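PDB 3O9Z: lipopolysaccharide biosynthesis protein wbpB from Thermus thermophilus, which probably acts as an NAD-dependent sugar dehydrogenase in making 2,3-diacetamido-2,3-dideoxy-D-mannuronic acid for lipopolysaccharide. Local coordinates for residues M3-I15 against L66-S80. Residues are numbered along the deposited sequence; the frame is centred on the assembly and turned at random.
Sequences MTRFALTGLAGYI and LRDRGEGVDYLSIAS. With NAD (nicotinamide-adenine-dinucleotide), chain E.
A bend at chi3 (62°) turns the guanidinium of R5 onto the loop after helix 56-68, where NH1 donates to E71 O at 2.8 Å; weak bonds run from NE to the same oxygen and to G72 O, which lies in the guanidinium plane. D74 meets the backbone of R5 instead: its CG stands opposite the carbonyl carbon (chi1 -64°), which brings OD2 to R5 N at 2.8 Å on the carboxylate's anti side, while R5 O accepts from both D74 N and Y75 N. With an alanine at R5, the E71 and G72 carbonyls would probably lose this donor, and the loop would be tied less firmly to the strand. Past R5, strands 5-9 and 75-78 run parallel, their axes 28° apart: A7 N and T9 N donate to Y75 O and S77 O, and A7 O accepts from S77 N (2.8 Å). F6 and Y75 lie side by side on one face of the sheet, with F6 CE2 3.6 Å from Y75 CB; on the other, A7 CB touches L76 CD1. Beyond the G10-G13 turn, Y14 N and I15 N donate to NAD diphosphate oxygens O1A (2.8 Å) and O2N (2.9 Å), the Rossmann-fold pattern of backbone N-H groups after the first strand holding the diphosphate. Strand 5-9 is flanked by 29-34 on its other edge; helix 56-68 covers A7 and L76, and helix 85-94 packs on L76 and I78.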
# COMPACT_ATOMS: atom_id res chain seq x y z
N MET A 3 18.24 -16.05 -26.98
CA MET A 3 17.22 -15.93 -25.90
C MET A 3 17.14 -14.48 -25.47
O MET A 3 18.05 -13.99 -24.79
CB MET A 3 17.64 -16.76 -24.68
CG MET A 3 16.68 -17.87 -24.34
SD MET A 3 16.96 -18.51 -22.68
CE MET A 3 16.00 -20.01 -22.78
N THR A 4 16.05 -13.82 -25.84
CA THR A 4 15.92 -12.40 -25.55
C THR A 4 15.77 -12.36 -24.05
O THR A 4 14.99 -13.13 -23.53
CB THR A 4 14.67 -11.80 -26.23
OG1 THR A 4 14.84 -12.02 -27.64
CG2 THR A 4 14.65 -10.31 -26.00
N ARG A 5 16.42 -11.39 -23.43
CA ARG A 5 16.31 -11.29 -21.97
C ARG A 5 15.35 -10.15 -21.61
O ARG A 5 15.57 -8.97 -21.96
CB ARG A 5 17.67 -11.04 -21.34
CG ARG A 5 18.63 -12.23 -21.46
CD ARG A 5 20.09 -11.83 -21.17
NE ARG A 5 20.34 -11.32 -19.81
CZ ARG A 5 20.37 -12.06 -18.70
NH1 ARG A 5 20.66 -11.49 -17.55
NH2 ARG A 5 20.07 -13.35 -18.75
N PHE A 6 14.34 -10.50 -20.81
CA PHE A 6 13.28 -9.56 -20.43
C PHE A 6 13.28 -9.28 -18.94
O PHE A 6 13.59 -10.19 -18.13
CB PHE A 6 11.94 -10.22 -20.73
CG PHE A 6 11.55 -10.21 -22.16
CD1 PHE A 6 11.81 -11.32 -22.95
CD2 PHE A 6 10.86 -9.13 -22.69
CE1 PHE A 6 11.46 -11.32 -24.31
CE2 PHE A 6 10.55 -9.11 -24.05
CZ PHE A 6 10.75 -10.24 -24.83
N ALA A 7 12.92 -8.07 -18.54
CA ALA A 7 12.44 -7.85 -17.17
C ALA A 7 10.99 -7.37 -17.39
O ALA A 7 10.63 -6.86 -18.45
CB ALA A 7 13.23 -6.79 -16.48
N LEU A 8 10.15 -7.56 -16.38
CA LEU A 8 8.69 -7.27 -16.51
C LEU A 8 8.26 -6.40 -15.33
O LEU A 8 8.60 -6.72 -14.17
CB LEU A 8 7.84 -8.53 -16.58
CG LEU A 8 6.32 -8.32 -16.50
CD1 LEU A 8 5.80 -7.55 -17.69
CD2 LEU A 8 5.68 -9.71 -16.43
N THR A 9 7.51 -5.32 -15.59
CA THR A 9 6.88 -4.55 -14.51
C THR A 9 5.38 -4.82 -14.52
O THR A 9 4.77 -5.12 -15.55
CB THR A 9 7.11 -3.07 -14.58
OG1 THR A 9 6.33 -2.50 -15.64
CG2 THR A 9 8.59 -2.77 -14.87
N GLY A 10 4.83 -4.93 -13.31
CA GLY A 10 3.39 -5.15 -13.17
C GLY A 10 3.03 -6.62 -13.06
O GLY A 10 1.89 -7.01 -13.41
N LEU A 11 3.94 -7.46 -12.56
CA LEU A 11 3.77 -8.91 -12.58
C LEU A 11 2.48 -9.43 -11.88
O LEU A 11 1.97 -10.47 -12.25
CB LEU A 11 4.97 -9.56 -11.87
CG LEU A 11 4.99 -11.08 -11.74
CD1 LEU A 11 5.01 -11.82 -13.08
CD2 LEU A 11 6.19 -11.49 -10.89
N ALA A 12 2.01 -8.69 -10.87
CA ALA A 12 0.85 -9.20 -10.10
C ALA A 12 -0.49 -8.91 -10.76
O ALA A 12 -1.54 -9.30 -10.23
CB ALA A 12 0.86 -8.56 -8.74
N GLY A 13 -0.47 -8.21 -11.89
CA GLY A 13 -1.69 -7.62 -12.38
C GLY A 13 -2.48 -8.54 -13.26
O GLY A 13 -2.08 -9.67 -13.60
N TYR A 14 -3.66 -8.06 -13.63
CA TYR A 14 -4.50 -8.82 -14.53
C TYR A 14 -3.87 -9.25 -15.85
O TYR A 14 -4.04 -10.38 -16.30
CB TYR A 14 -5.79 -8.04 -14.83
CG TYR A 14 -6.60 -8.72 -15.89
CD1 TYR A 14 -6.61 -8.21 -17.17
CD2 TYR A 14 -7.42 -9.82 -15.58
CE1 TYR A 14 -7.33 -8.83 -18.18
CE2 TYR A 14 -8.15 -10.46 -16.61
CZ TYR A 14 -8.11 -9.93 -17.88
OH TYR A 14 -8.82 -10.53 -18.90
N ILE A 15 -3.20 -8.34 -16.55
CA ILE A 15 -2.72 -8.64 -17.90
C ILE A 15 -1.35 -9.33 -17.87
O ILE A 15 -0.96 -9.95 -18.87
CB ILE A 15 -2.61 -7.37 -18.79
CG1 ILE A 15 -2.72 -7.71 -20.28
CG2 ILE A 15 -1.33 -6.55 -18.44
CD1 ILE A 15 -4.04 -8.38 -20.67
N LEU A 66 23.46 -5.66 -13.64
CA LEU A 66 23.50 -6.60 -14.75
C LEU A 66 24.11 -5.94 -16.00
O LEU A 66 25.00 -6.53 -16.63
CB LEU A 66 22.11 -7.13 -15.08
CG LEU A 66 21.49 -8.07 -14.02
CD1 LEU A 66 20.22 -8.58 -14.66
CD2 LEU A 66 22.42 -9.18 -13.57
N ARG A 67 23.71 -4.71 -16.30
CA ARG A 67 24.24 -4.03 -17.49
C ARG A 67 25.75 -3.95 -17.32
O ARG A 67 26.49 -4.17 -18.30
CB ARG A 67 23.63 -2.64 -17.72
CG ARG A 67 24.17 -1.88 -18.97
CD ARG A 67 23.94 -0.37 -18.87
NE ARG A 67 24.66 0.18 -17.74
CZ ARG A 67 24.41 1.35 -17.17
NH1 ARG A 67 25.13 1.74 -16.12
NH2 ARG A 67 23.42 2.11 -17.61
N ASP A 68 26.18 -3.51 -16.14
CA ASP A 68 27.59 -3.10 -15.94
C ASP A 68 28.44 -4.36 -16.00
O ASP A 68 29.65 -4.28 -16.19
CB ASP A 68 27.75 -2.42 -14.58
CG ASP A 68 27.31 -0.96 -14.61
OD1 ASP A 68 27.00 -0.44 -15.71
OD2 ASP A 68 27.28 -0.29 -13.54
N ARG A 69 27.85 -5.54 -15.87
CA ARG A 69 28.63 -6.78 -15.95
C ARG A 69 28.35 -7.58 -17.20
O ARG A 69 28.66 -8.78 -17.31
CB ARG A 69 28.56 -7.61 -14.67
CG ARG A 69 27.26 -8.35 -14.44
CD ARG A 69 27.33 -9.00 -13.05
NE ARG A 69 26.30 -10.02 -12.86
CZ ARG A 69 25.40 -10.00 -11.87
NH1 ARG A 69 24.51 -10.98 -11.80
NH2 ARG A 69 25.40 -9.03 -10.97
N GLY A 70 27.79 -6.89 -18.19
CA GLY A 70 27.60 -7.51 -19.49
C GLY A 70 26.48 -8.54 -19.56
O GLY A 70 26.48 -9.39 -20.44
N GLU A 71 25.50 -8.46 -18.67
CA GLU A 71 24.38 -9.41 -18.67
C GLU A 71 23.06 -8.62 -18.64
O GLU A 71 22.07 -9.07 -18.06
CB GLU A 71 24.42 -10.31 -17.44
CG GLU A 71 25.79 -10.92 -17.17
CD GLU A 71 25.78 -11.95 -16.06
OE1 GLU A 71 25.67 -11.56 -14.87
OE2 GLU A 71 25.87 -13.15 -16.39
N GLY A 72 23.08 -7.41 -19.19
CA GLY A 72 21.89 -6.56 -19.16
C GLY A 72 20.70 -7.23 -19.80
O GLY A 72 20.78 -8.15 -20.63
N VAL A 73 19.50 -6.81 -19.39
CA VAL A 73 18.30 -7.17 -20.13
C VAL A 73 18.27 -6.44 -21.50
O VAL A 73 18.72 -5.29 -21.63
CB VAL A 73 16.95 -6.98 -19.33
CG1 VAL A 73 16.96 -7.98 -18.15
CG2 VAL A 73 16.77 -5.54 -18.86
N ASP A 74 17.63 -7.14 -22.41
CA ASP A 74 17.34 -6.59 -23.76
C ASP A 74 16.09 -5.70 -23.79
O ASP A 74 16.06 -4.67 -24.48
CB ASP A 74 17.16 -7.76 -24.71
CG ASP A 74 18.44 -8.58 -24.84
OD1 ASP A 74 19.51 -7.97 -25.07
OD2 ASP A 74 18.33 -9.82 -24.72
N TYR A 75 15.08 -6.06 -22.98
CA TYR A 75 13.77 -5.44 -23.04
C TYR A 75 13.20 -5.32 -21.61
O TYR A 75 13.31 -6.26 -20.79
CB TYR A 75 12.80 -6.32 -23.81
CG TYR A 75 12.73 -5.94 -25.27
CD1 TYR A 75 11.81 -5.00 -25.71
CD2 TYR A 75 13.65 -6.43 -26.17
CE1 TYR A 75 11.74 -4.62 -27.04
CE2 TYR A 75 13.62 -6.05 -27.49
CZ TYR A 75 12.67 -5.15 -27.91
OH TYR A 75 12.63 -4.75 -29.23
N LEU A 76 12.62 -4.16 -21.35
CA LEU A 76 11.71 -4.02 -20.20
C LEU A 76 10.29 -4.12 -20.77
O LEU A 76 9.88 -3.20 -21.49
CB LEU A 76 11.97 -2.71 -19.48
CG LEU A 76 11.14 -2.59 -18.20
CD1 LEU A 76 11.54 -3.69 -17.18
CD2 LEU A 76 11.36 -1.24 -17.64
N SER A 77 9.53 -5.16 -20.41
CA SER A 77 8.09 -5.19 -20.67
C SER A 77 7.34 -4.50 -19.54
O SER A 77 7.64 -4.70 -18.36
CB SER A 77 7.57 -6.61 -20.79
OG SER A 77 8.10 -7.33 -21.91
N ILE A 78 6.34 -3.71 -19.89
CA ILE A 78 5.76 -2.78 -18.92
C ILE A 78 4.25 -3.00 -18.89
O ILE A 78 3.53 -2.69 -19.83
CB ILE A 78 6.10 -1.29 -19.26
CG1 ILE A 78 7.61 -1.09 -19.06
CG2 ILE A 78 5.32 -0.28 -18.46
CD1 ILE A 78 8.15 0.22 -19.72
N ALA A 79 3.79 -3.54 -17.77
CA ALA A 79 2.34 -3.82 -17.55
C ALA A 79 1.86 -3.12 -16.28
O ALA A 79 0.93 -3.62 -15.61
CB ALA A 79 2.10 -5.31 -17.51
N SER A 80 2.45 -2.00 -15.91
CA SER A 80 2.07 -1.14 -14.80
C SER A 80 0.91 -0.20 -15.17
O SER A 80 0.55 -0.14 -16.37
CB SER A 80 3.31 -0.35 -14.34
OG SER A 80 3.77 0.38 -15.49
PA NAD E . -3.94 -4.23 -12.72
O1A NAD E . -4.56 -5.57 -12.70
O2A NAD E . -4.41 -3.09 -11.80
O5B NAD E . -2.42 -4.58 -12.45
C5B NAD E . -1.58 -3.47 -12.33
C4B NAD E . -0.27 -3.93 -11.64
O4B NAD E . 0.73 -2.88 -11.66
C3B NAD E . -0.58 -4.19 -10.14
O3B NAD E . -0.19 -5.53 -9.75
C2B NAD E . 0.19 -3.09 -9.39
O2B NAD E . 0.67 -3.46 -8.09
C1B NAD E . 1.38 -2.94 -10.38
N9A NAD E . 2.10 -1.67 -10.15
C8A NAD E . 1.78 -0.49 -9.55
N7A NAD E . 2.81 0.35 -9.55
C5A NAD E . 3.88 -0.32 -10.09
C6A NAD E . 5.27 -0.00 -10.35
N6A NAD E . 5.78 1.21 -9.97
N1A NAD E . 5.93 -0.99 -10.95
C2A NAD E . 5.52 -2.19 -11.34
N3A NAD E . 4.23 -2.53 -11.08
C4A NAD E . 3.45 -1.60 -10.51
O3 NAD E . -4.01 -3.66 -14.21
PN NAD E . -3.96 -4.37 -15.60
O1N NAD E . -5.38 -4.53 -16.12
O2N NAD E . -3.06 -5.58 -15.54
O5D NAD E . -3.39 -3.23 -16.56
C5D NAD E . -1.98 -3.19 -16.61
C4D NAD E . -1.62 -2.42 -17.89
O4D NAD E . -2.01 -3.29 -18.98
C3D NAD E . -2.33 -1.07 -18.10
O3D NAD E . -1.41 -0.25 -18.88
C2D NAD E . -3.49 -1.48 -19.04
O2D NAD E . -3.90 -0.42 -19.88
C1D NAD E . -2.96 -2.66 -19.86
N1N NAD E . -4.01 -3.57 -20.31
C2N NAD E . -4.04 -3.95 -21.57
C3N NAD E . -4.97 -4.82 -22.10
C7N NAD E . -4.89 -5.06 -23.55
O7N NAD E . -3.83 -4.89 -24.19
N7N NAD E . -5.99 -5.58 -24.08
C4N NAD E . -5.93 -5.35 -21.22
C5N NAD E . -5.81 -5.00 -19.88
C6N NAD E . -4.84 -4.12 -19.41